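Local atomic coordinates of 33 kDa chaperonin (Thermotoga maritima, PDB entry 1VQ0), a protein that probably acts as a redox-regulated molecular chaperone that protects thermally unfolding and oxidatively damaged proteins from irreversible aggregation. Residues F93-G97 and E238-D244. Numbering follows the deposited sequence.
Sequences FTVRG and EIKYKCD. With ZN (zinc ion), chain C.
The Y241 ring lies with one face against strand 94-99: V95 O rests over that face, nearer the ring's margin than its centre, and R96 CA makes a CH-pi contact 4.0 Å from the centroid. The R96 guanidinium meets C243 SG at its edge, in plane, while D244 OD1 approaches obliquely, the carboxylate turned 88° from the guanidinium plane. At the F93 ring, I239 CD1 comes to the edge.

The backbones of strands 94-99 and 235-241 pair in parallel. K240 donates its N-H to F93 O and returns O to V95 N; V95 O then takes K242 N at 2.8 Å. The Y241 ring swings along the neighbouring strand because CG lies opposite the backbone N (chi1 -157°), and G97 N reaches OH at 3.2 Å; W277 O also hydrogen-bonds this hydroxyl. With an alanine at Y241, the face under R96 CA would be gone and G97 N would probably lose its side-chain acceptor.

From R96 CG to NE the chain is extended, bringing NH1 3.0 Å from D244 OD1 in a salt bridge whose hydrogen bond is weak and bent (130°), and 3.3 Å from C243 SG in another weak hydrogen bond. D244 is also paired with R71. C243 SG binds zinc at 2.3 Å, together with C245, C275 and C278. R96 thus ties the large sheet to this four-cysteine zinc site, whose cysteines are predicted to form disulfides on oxidation.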
ATOM      1  N   PHE A  93      23.658   1.000   3.505  1.00 36.35           N
ATOM      2  CA  PHE A  93      24.024   1.943   2.462  1.00 34.21           C
ATOM      3  C   PHE A  93      24.316   1.244   1.123  1.00 34.00           C
ATOM      4  O   PHE A  93      25.122   1.727   0.301  1.00 33.88           O
ATOM      5  CB  PHE A  93      25.207   2.806   2.925  1.00 33.94           C
ATOM      6  CG  PHE A  93      24.882   3.705   4.084  1.00 34.14           C
ATOM      7  CD1 PHE A  93      24.173   4.873   3.881  1.00 33.67           C
ATOM      8  CD2 PHE A  93      25.259   3.370   5.377  1.00 34.11           C
ATOM      9  CE1 PHE A  93      23.864   5.702   4.937  1.00 34.72           C
ATOM     10  CE2 PHE A  93      24.964   4.206   6.471  1.00 35.35           C
ATOM     11  CZ  PHE A  93      24.262   5.379   6.238  1.00 37.11           C
ATOM     12  N   THR A  94      23.664   0.097   0.879  1.00 33.64           N
ATOM     13  CA  THR A  94      23.763  -0.533  -0.423  1.00 32.26           C
ATOM     14  C   THR A  94      22.472  -0.392  -1.232  1.00 33.77           C
ATOM     15  O   THR A  94      21.419  -0.076  -0.700  1.00 35.68           O
ATOM     16  CB  THR A  94      24.183  -2.033  -0.335  1.00 32.01           C
ATOM     17  OG1 THR A  94      23.093  -2.829   0.157  1.00 32.08           O
ATOM     18  CG2 THR A  94      25.351  -2.242   0.630  1.00 25.18           C
ATOM     19  N   VAL A  95      22.582  -0.619  -2.530  1.00 32.18           N
ATOM     20  CA  VAL A  95      21.436  -0.586  -3.411  1.00 33.41           C
ATOM     21  C   VAL A  95      21.459  -1.742  -4.430  1.00 32.51           C
ATOM     22  O   VAL A  95      22.481  -2.326  -4.710  1.00 28.90           O
ATOM     23  CB  VAL A  95      21.265   0.736  -4.200  1.00 33.26           C
ATOM     24  CG1 VAL A  95      21.077   1.880  -3.272  1.00 32.39           C
ATOM     25  CG2 VAL A  95      22.453   1.017  -5.119  1.00 34.75           C
ATOM     26  N   ARG A  96      20.295  -2.025  -4.969  1.00 31.62           N
ATOM     27  CA  ARG A  96      20.180  -2.872  -6.122  1.00 32.07           C
ATOM     28  C   ARG A  96      18.844  -2.549  -6.778  1.00 31.46           C
ATOM     29  O   ARG A  96      18.004  -1.908  -6.182  1.00 32.11           O
ATOM     30  CB  ARG A  96      20.281  -4.348  -5.740  1.00 33.03           C
ATOM     31  CG  ARG A  96      19.234  -4.810  -4.692  1.00 32.05           C
ATOM     32  CD  ARG A  96      19.296  -6.309  -4.428  1.00 32.12           C
ATOM     33  NE  ARG A  96      18.250  -6.732  -3.534  1.00 26.63           N
ATOM     34  CZ  ARG A  96      18.015  -7.962  -3.134  1.00 33.01           C
ATOM     35  NH1 ARG A  96      18.735  -8.983  -3.610  1.00 31.64           N
ATOM     36  NH2 ARG A  96      17.001  -8.185  -2.287  1.00 27.78           N
ATOM     37  N   GLY A  97      18.663  -3.019  -7.988  1.00 29.02           N
ATOM     38  CA  GLY A  97      17.560  -2.560  -8.823  1.00 30.32           C
ATOM     39  C   GLY A  97      17.492  -3.210 -10.189  1.00 30.03           C
ATOM     40  O   GLY A  97      18.424  -3.890 -10.595  1.00 32.06           O
ATOM     41  N   GLU A 238      29.549   5.363   2.093  1.00 36.56           N
ATOM     42  CA  GLU A 238      29.783   4.813   0.756  1.00 37.31           C
ATOM     43  C   GLU A 238      28.556   4.053   0.312  1.00 35.81           C
ATOM     44  O   GLU A 238      28.056   3.185   1.029  1.00 36.37           O
ATOM     45  CB  GLU A 238      30.965   3.878   0.838  1.00 37.83           C
ATOM     46  CG  GLU A 238      31.612   3.452  -0.454  1.00 45.55           C
ATOM     47  CD  GLU A 238      32.909   2.656  -0.208  1.00 51.64           C
ATOM     48  OE1 GLU A 238      33.561   2.863   0.853  1.00 53.22           O
ATOM     49  OE2 GLU A 238      33.262   1.815  -1.096  1.00 60.28           O
ATOM     50  N   ILE A 239      28.041   4.401  -0.859  1.00 34.66           N
ATOM     51  CA  ILE A 239      26.885   3.668  -1.471  1.00 35.07           C
ATOM     52  C   ILE A 239      27.474   2.606  -2.376  1.00 35.07           C
ATOM     53  O   ILE A 239      28.380   2.931  -3.167  1.00 36.58           O
ATOM     54  CB  ILE A 239      25.961   4.627  -2.279  1.00 34.34           C
ATOM     55  CG1 ILE A 239      25.444   5.752  -1.371  1.00 32.98           C
ATOM     56  CG2 ILE A 239      24.794   3.885  -2.945  1.00 34.28           C
ATOM     57  CD1 ILE A 239      24.490   5.304  -0.275  1.00 31.57           C
ATOM     58  N   LYS A 240      27.039   1.353  -2.229  1.00 34.10           N
ATOM     59  CA  LYS A 240      27.565   0.281  -3.090  1.00 33.96           C
ATOM     60  C   LYS A 240      26.433  -0.492  -3.693  1.00 33.12           C
ATOM     61  O   LYS A 240      25.426  -0.718  -3.024  1.00 31.68           O
ATOM     62  CB  LYS A 240      28.438  -0.749  -2.320  1.00 35.93           C
ATOM     63  CG  LYS A 240      29.395  -0.249  -1.217  1.00 40.70           C
ATOM     64  CD  LYS A 240      30.841  -0.211  -1.603  1.00 49.71           C
ATOM     65  CE  LYS A 240      31.674  -1.393  -1.064  1.00 57.83           C
ATOM     66  NZ  LYS A 240      32.491  -1.137   0.203  1.00 58.94           N
ATOM     67  N   TYR A 241      26.597  -0.898  -4.966  1.00 30.86           N
ATOM     68  CA  TYR A 241      25.688  -1.850  -5.555  1.00 30.30           C
ATOM     69  C   TYR A 241      25.927  -3.179  -4.832  1.00 31.95           C
ATOM     70  O   TYR A 241      27.064  -3.651  -4.746  1.00 32.80           O
ATOM     71  CB  TYR A 241      25.893  -1.988  -7.083  1.00 30.41           C
ATOM     72  CG  TYR A 241      24.688  -2.514  -7.800  1.00 30.13           C
ATOM     73  CD1 TYR A 241      24.449  -3.861  -7.872  1.00 29.92           C
ATOM     74  CD2 TYR A 241      23.741  -1.648  -8.307  1.00 29.66           C
ATOM     75  CE1 TYR A 241      23.313  -4.344  -8.484  1.00 27.99           C
ATOM     76  CE2 TYR A 241      22.596  -2.102  -8.907  1.00 28.65           C
ATOM     77  CZ  TYR A 241      22.392  -3.459  -9.004  1.00 27.82           C
ATOM     78  OH  TYR A 241      21.252  -3.933  -9.614  1.00 29.99           O
ATOM     79  N   LYS A 242      24.868  -3.797  -4.319  1.00 32.25           N
ATOM     80  CA  LYS A 242      25.025  -5.104  -3.711  1.00 32.44           C
ATOM     81  C   LYS A 242      23.751  -5.931  -3.756  1.00 31.73           C
ATOM     82  O   LYS A 242      22.683  -5.425  -3.526  1.00 32.31           O
ATOM     83  CB  LYS A 242      25.512  -4.970  -2.266  1.00 33.21           C
ATOM     84  CG  LYS A 242      26.351  -6.168  -1.832  1.00 39.60           C
ATOM     85  CD  LYS A 242      26.608  -6.166  -0.332  1.00 48.71           C
ATOM     86  CE  LYS A 242      26.939  -7.580   0.160  1.00 52.94           C
ATOM     87  NZ  LYS A 242      27.942  -7.513   1.236  1.00 53.71           N
ATOM     88  N   CYS A 243      23.922  -7.224  -4.040  1.00 30.38           N
ATOM     89  CA  CYS A 243      22.883  -8.227  -4.032  1.00 30.43           C
ATOM     90  C   CYS A 243      23.271  -9.360  -3.033  1.00 31.29           C
ATOM     91  O   CYS A 243      24.401  -9.479  -2.681  1.00 31.01           O
ATOM     92  CB  CYS A 243      22.719  -8.801  -5.426  1.00 29.50           C
ATOM     93  SG  CYS A 243      21.212  -9.725  -5.637  1.00 29.67           S
ATOM     94  N   ASP A 244      22.289 -10.131  -2.564  1.00 32.71           N
ATOM     95  CA  ASP A 244      22.471 -11.201  -1.613  1.00 34.99           C
ATOM     96  C   ASP A 244      22.219 -12.552  -2.296  1.00 35.97           C
ATOM     97  O   ASP A 244      22.155 -13.572  -1.639  1.00 37.50           O
ATOM     98  CB  ASP A 244      21.532 -11.051  -0.375  1.00 34.36           C
ATOM     99  CG  ASP A 244      20.049 -11.232  -0.728  1.00 38.20           C
ATOM    100  OD1 ASP A 244      19.738 -11.264  -1.909  1.00 38.83           O
ATOM    101  OD2 ASP A 244      19.121 -11.352   0.090  1.00 45.23           O
TER
HETATM  102 ZN    ZN C 300      21.682 -11.103  -7.451  1.00 40.42          ZN
HETATM  103  O   HOH W   1      21.308  -3.524  -1.850  1.00 25.03           O